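Local coordinates for glycosyl hydrolase, family 31/fibronectin type III domain protein (Clostridium perfringens, PDB 4LQR) that probably binds carbohydrate through an F5/8 type C beta-sandwich module belonging to a larger family 31 glycoside hydrolase, at residues T32-R37 / T50-A55; E41-G46 / A157-L162. All blocks are in the same frame, centred on the assembly; numbering follows the deposited sequence. Where two conformers were deposited one is given.

Contacts 1 and 2 fix one long connection, the chain between strand 26-31 and strand 52-53, at two places. Contact 1 is partly buried and lies nearer the outside of the domain. It joins residues 32-37 to 50-55 by three hydrogen bonds, with no charged pair. Contact 2 is buried and closer to the centre of the chain. It joins residues 41-46 to 157-162 largely through a calcium ion and its oxygen ligands. The two share that ion, since T50 also binds it, and their segments alternate along the chain. Strands 52-53 and 158-166 are neighbours in one sheet, so both contacts tie the connection to that sheet.

Contact 1 of 2, residues T32-R37 / T50-A55; sequences TSEADR and TIWHSA. With CA (calcium ion), chain B.
The loop leaving strand 26-31 crosses the edge strand 52-53 of the F5/8 type C sandwich here, and S33, W52, A35 and A55 carry the junction. The touching parts run almost at right angles. W52 reaches the loop with the edge of its indole. Its CG stands anti to the backbone N (chi1 167°), which swings the indole towards the loop, with NE1 at the edge facing S33 O. NE1 donates to S33 O at 2.9 Å. The acceptor lies in the ring plane and the donor in the carbonyl plane, so the indole is held in its rotation. CG of E34 also lies at this edge, 4.1 Å from W52 NE1. E34 OE1 is hydrogen-bonded to the backbone N of K40.

S33 bonds with its side chain as well. With chi1 at 57°, OG sits between its own N and carbonyl carbon and faces A55. The backbone N of A55 donates to S33 OG at 2.9 Å, nearly straight at 167°. The CB of A55 packs 3.7 Å from S33 CB. One residue thus takes two bonds from the other segment, one on its carbonyl and one on its hydroxyl.

A third bond runs the other way, from A35 N to H53 O at 2.9 Å. The donor is tilted from the carbonyl plane. The methyl of A35 lies 3.6 Å from S54 O, which also accepts an in-plane lone-pair bond from H53 ND1. That bond holds the imidazole beside its own backbone.

T50 O (2.4 Å) and T50 OG1 (2.5 Å) bind the calcium shared with D45 and E161. V64 and I66 of strand 64-70 pack on W52. A loop of the F5/8 type C beta sandwich thus crosses edge strand 52-53 of its four-stranded sheet.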
loop_
_atom_site.group_PDB
_atom_site.type_symbol
_atom_site.label_atom_id
_atom_site.label_comp_id
_atom_site.label_asym_id
_atom_site.label_seq_id
_atom_site.Cartn_x
_atom_site.Cartn_y
_atom_site.Cartn_z
ATOM N N THR A 32 10.236 3.610 -4.669
ATOM C CA THR A 32 10.787 4.724 -5.460
ATOM C C THR A 32 11.786 5.541 -4.640
ATOM O O THR A 32 12.868 5.951 -5.179
ATOM C CB THR A 32 9.677 5.637 -5.920
ATOM O OG1 THR A 32 8.704 4.863 -6.690
ATOM C CG2 THR A 32 10.286 6.779 -6.727
ATOM N N SER A 33 11.426 5.779 -3.355
ATOM C CA SER A 33 12.329 6.456 -2.438
ATOM C C SER A 33 11.871 6.134 -1.028
ATOM O O SER A 33 10.761 5.584 -0.808
ATOM C CB SER A 33 12.265 7.988 -2.634
ATOM O OG SER A 33 10.897 8.477 -2.466
ATOM N N GLU A 34 12.702 6.548 -0.077
ATOM C CA GLU A 34 12.422 6.363 1.403
ATOM C C GLU A 34 12.971 7.575 2.095
ATOM O O GLU A 34 13.988 8.187 1.624
ATOM C CB GLU A 34 13.278 5.243 1.967
ATOM C CG GLU A 34 12.823 3.963 1.602
ATOM C CD GLU A 34 13.661 2.929 2.294
ATOM O OE1 GLU A 34 13.345 1.801 2.049
ATOM O OE2 GLU A 34 14.620 3.137 3.079
ATOM N N ALA A 35 12.377 7.892 3.238
ATOM C CA ALA A 35 12.852 8.971 4.126
ATOM C C ALA A 35 13.144 8.421 5.485
ATOM O O ALA A 35 12.467 7.535 6.029
ATOM C CB ALA A 35 11.751 9.976 4.315
ATOM N N ASP A 36 14.160 9.037 6.130
ATOM C CA ASP A 36 14.407 8.768 7.558
ATOM C C ASP A 36 14.553 7.282 7.836
ATOM O O ASP A 36 15.284 6.569 7.070
ATOM C CB ASP A 36 13.358 9.505 8.440
ATOM C CG ASP A 36 13.229 10.916 8.001
ATOM O OD1 ASP A 36 14.242 11.646 7.807
ATOM O OD2 ASP A 36 12.053 11.353 7.754
ATOM N N ARG A 37 13.946 6.793 8.890
ATOM C CA ARG A 37 13.963 5.334 9.080
ATOM C C ARG A 37 12.633 4.703 8.772
ATOM O O ARG A 37 12.300 3.625 9.267
ATOM C CB ARG A 37 14.469 4.898 10.468
ATOM C CG ARG A 37 15.743 5.606 10.857
ATOM C CD ARG A 37 16.422 4.924 12.030
ATOM N NE ARG A 37 15.627 5.134 13.192
ATOM C CZ ARG A 37 15.639 4.323 14.235
ATOM N NH1 ARG A 37 16.460 3.280 14.261
ATOM N NH2 ARG A 37 14.845 4.612 15.270
ATOM N N THR A 50 4.946 1.193 12.621
ATOM C CA THR A 50 6.078 1.546 11.738
ATOM C C THR A 50 5.489 1.788 10.350
ATOM O O THR A 50 4.474 1.137 9.983
ATOM C CB THR A 50 7.062 0.371 11.578
ATOM O OG1 THR A 50 6.375 -0.742 10.985
ATOM C CG2 THR A 50 7.653 -0.048 12.976
ATOM N N ILE A 51 6.100 2.730 9.611
ATOM C CA ILE A 51 5.618 3.121 8.290
ATOM C C ILE A 51 6.755 3.103 7.290
ATOM O O ILE A 51 7.941 3.305 7.623
ATOM C CB ILE A 51 4.972 4.528 8.271
ATOM C CG1 ILE A 51 6.017 5.630 8.514
ATOM C CG2 ILE A 51 3.867 4.571 9.382
ATOM C CD1 ILE A 51 5.365 6.994 8.441
ATOM N N TRP A 52 6.347 2.862 6.040
ATOM C CA TRP A 52 7.183 3.349 4.887
ATOM C C TRP A 52 6.748 4.760 4.613
ATOM O O TRP A 52 5.549 5.101 4.643
ATOM C CB TRP A 52 6.868 2.476 3.651
ATOM C CG TRP A 52 7.443 3.100 2.363
ATOM C CD1 TRP A 52 8.742 3.486 2.126
ATOM C CD2 TRP A 52 6.700 3.383 1.164
ATOM N NE1 TRP A 52 8.833 4.065 0.816
ATOM C CE2 TRP A 52 7.570 4.033 0.271
ATOM C CE3 TRP A 52 5.325 3.303 0.842
ATOM C CZ2 TRP A 52 7.157 4.469 -0.983
ATOM C CZ3 TRP A 52 4.918 3.693 -0.448
ATOM C CH2 TRP A 52 5.830 4.246 -1.354
ATOM N N HIS A 53 7.747 5.619 4.321
ATOM C CA HIS A 53 7.454 6.994 3.875
ATOM C C HIS A 53 8.399 7.296 2.770
ATOM O O HIS A 53 9.597 7.085 2.888
ATOM C CB HIS A 53 7.687 8.007 5.041
ATOM C CG HIS A 53 7.050 9.337 4.864
ATOM N ND1 HIS A 53 7.402 10.224 3.873
ATOM C CD2 HIS A 53 6.149 9.999 5.658
ATOM C CE1 HIS A 53 6.748 11.373 4.049
ATOM N NE2 HIS A 53 5.938 11.240 5.106
ATOM N N SER A 54 7.856 7.807 1.649
ATOM C CA SER A 54 8.760 8.156 0.520
ATOM C C SER A 54 9.451 9.487 0.835
ATOM O O SER A 54 9.141 10.160 1.806
ATOM C CB SER A 54 7.966 8.198 -0.809
ATOM O OG SER A 54 7.062 9.295 -0.868
ATOM N N ALA A 55 10.479 9.807 0.029
ATOM C CA ALA A 55 11.307 11.010 0.322
ATOM C C ALA A 55 10.544 12.328 0.050
ATOM O O ALA A 55 9.581 12.391 -0.706
ATOM C CB ALA A 55 12.591 10.954 -0.469
HETATM CA CA CA B . 4.361 -1.263 9.560
#

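Contact 2 of 2, residues E41-G46 / A157-L162. With CA (calcium ion), chain B; CA (calcium ion), chain C.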
loop_
_atom_site.group_PDB
_atom_site.type_symbol
_atom_site.label_atom_id
_atom_site.label_comp_id
_atom_site.label_asym_id
_atom_site.label_seq_id
_atom_site.Cartn_x
_atom_site.Cartn_y
_atom_site.Cartn_z
ATOM N N GLU A 41 10.450 -1.819 4.101
ATOM C CA GLU A 41 10.098 -3.061 4.813
ATOM C C GLU A 41 9.028 -2.755 5.869
ATOM O O GLU A 41 8.265 -3.640 6.238
ATOM C CB GLU A 41 11.305 -3.657 5.496
ATOM C CG GLU A 41 12.437 -4.190 4.558
ATOM C CD GLU A 41 13.346 -3.139 3.961
ATOM O OE1 GLU A 41 13.230 -1.932 4.297
ATOM O OE2 GLU A 41 14.160 -3.506 3.025
ATOM N N ASN A 42 8.955 -1.518 6.352
ATOM C CA ASN A 42 8.005 -1.202 7.413
ATOM C C ASN A 42 6.584 -1.164 6.869
ATOM O O ASN A 42 5.616 -1.130 7.705
ATOM C CB ASN A 42 8.275 0.163 8.005
ATOM C CG ASN A 42 9.555 0.216 8.829
ATOM O OD1 ASN A 42 10.262 -0.762 8.965
ATOM N ND2 ASN A 42 9.888 1.420 9.333
ATOM N N ALA A 43 6.359 -1.163 5.522
ATOM C CA ALA A 43 4.991 -1.201 5.041
ATOM C C ALA A 43 4.389 -2.565 5.209
ATOM O O ALA A 43 3.185 -2.694 5.063
ATOM C CB ALA A 43 4.915 -0.821 3.545
ATOM N N VAL A 44 5.192 -3.587 5.406
ATOM C CA VAL A 44 4.692 -4.994 5.436
ATOM C C VAL A 44 5.384 -5.793 6.546
ATOM O O VAL A 44 5.638 -6.981 6.382
ATOM C CB VAL A 44 4.874 -5.695 4.055
ATOM C CG1 VAL A 44 3.950 -5.075 3.026
ATOM C CG2 VAL A 44 6.332 -5.558 3.541
ATOM N N ASP A 45 5.568 -5.138 7.697
ATOM C CA ASP A 45 6.221 -5.825 8.843
ATOM C C ASP A 45 5.190 -6.192 9.906
ATOM O O ASP A 45 5.649 -6.725 10.962
ATOM C CB ASP A 45 7.335 -4.998 9.449
ATOM C CG ASP A 45 6.832 -3.642 10.029
ATOM O OD1 ASP A 45 5.622 -3.276 9.925
ATOM O OD2 ASP A 45 7.704 -2.934 10.578
ATOM N N GLY A 46 3.909 -6.090 9.626
ATOM C CA GLY A 46 2.887 -6.478 10.597
ATOM C C GLY A 46 2.825 -5.583 11.795
ATOM O O GLY A 46 2.133 -5.906 12.764
ATOM N N ALA A 157 4.257 9.750 -0.196
ATOM C CA ALA A 157 3.295 8.708 0.299
ATOM C C ALA A 157 3.859 8.033 1.518
ATOM O O ALA A 157 5.078 7.880 1.699
ATOM C CB ALA A 157 3.023 7.684 -0.805
ATOM N N SER A 158 2.936 7.530 2.320
ATOM C CA SER A 158 3.302 6.670 3.446
ATOM C C SER A 158 2.339 5.532 3.505
ATOM O O SER A 158 1.254 5.600 2.901
ATOM C CB SER A 158 3.387 7.454 4.821
ATOM O OG SER A 158 2.086 8.051 5.100
ATOM N N ALA A 159 2.737 4.477 4.266
ATOM C CA ALA A 159 1.805 3.363 4.522
ATOM C C ALA A 159 2.261 2.747 5.836
ATOM O O ALA A 159 3.441 2.364 5.925
ATOM C CB ALA A 159 1.873 2.296 3.405
ATOM N N ALA A 160 1.307 2.517 6.761
ATOM C CA ALA A 160 1.672 1.829 8.001
ATOM C C ALA A 160 1.693 0.312 7.774
ATOM O O ALA A 160 2.569 -0.355 8.273
ATOM C CB ALA A 160 0.716 2.202 9.141
ATOM N N GLU A 161 0.721 -0.211 7.017
ATOM C CA GLU A 161 0.679 -1.625 6.661
ATOM C C GLU A 161 -0.044 -1.795 5.361
ATOM O O GLU A 161 -1.008 -1.079 5.059
ATOM C CB GLU A 161 -0.141 -2.406 7.746
ATOM C CG GLU A 161 0.734 -2.724 8.990
ATOM C CD GLU A 161 1.998 -3.555 8.662
ATOM O OE1 GLU A 161 1.862 -4.705 8.128
ATOM O OE2 GLU A 161 3.144 -3.160 8.892
ATOM N N LEU A 162 0.348 -2.858 4.658
ATOM C CA LEU A 162 -0.384 -3.395 3.501
ATOM C C LEU A 162 -0.670 -4.833 3.866
ATOM O O LEU A 162 0.247 -5.645 4.016
ATOM C CB LEU A 162 0.419 -3.299 2.184
ATOM C CG LEU A 162 0.882 -1.917 1.793
ATOM C CD1 LEU A 162 1.735 -2.072 0.546
ATOM C CD2 LEU A 162 -0.315 -1.015 1.510
HETATM CA CA CA B . 4.361 -1.263 9.560
HETATM CA CA CA C . 7.268 -8.593 6.035
HETATM O O HOH W 1 8.727 -6.485 6.217
HETATM O O HOH W 2 9.335 -9.878 6.144
HETATM O O HOH W 3 7.373 -9.030 8.424
#
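A calcium site joins the 3-10 segment ending at A43, and the loop after it, to the bulged strand 158-166. N42 O, D45 OD1, A160 O and E161 OE2 all bind the ion. N42 O is 2.2 Å from the calcium, and E161 OE2 is 2.4 Å from it. D47 and T50 complete the shell.

E161 reaches the site by folding back. Its chain bends at chi2 (-58°) and brings the carboxylate round to the loop, although its CB points away. The carboxylates of D45 and E161 are nearly coplanar. D45 OD1 and E161 OE2 come to 2.7 Å, as two ligands of one ion. The other oxygen of E161 takes a bond from the backbone: G46 N donates to E161 OE1 at 2.9 Å, from above the carboxylate plane. D45 N adds a weak bond to OE2.

Beside the ion the backbones meet directly. L162 N donates to A43 O at 2.9 Å, almost in line with the carbonyl. V44 CG1 packs 4.0 Å from L162 CB, and the methyls of A43 and A159 approach one another. A160 and E161 form a classic beta bulge opposite L82, and both supply oxygens to the ion.

V44 O turns to a second calcium, which also binds S23 O, L26 O and three waters. D45 OD1 and E161 OE2 each lie 2.4 Å from the first calcium, which probably keeps both carboxylates ionised and offsets their mutual repulsion. The ion draws oxygens of both segments together, beside backbone bonds and a small apolar contact.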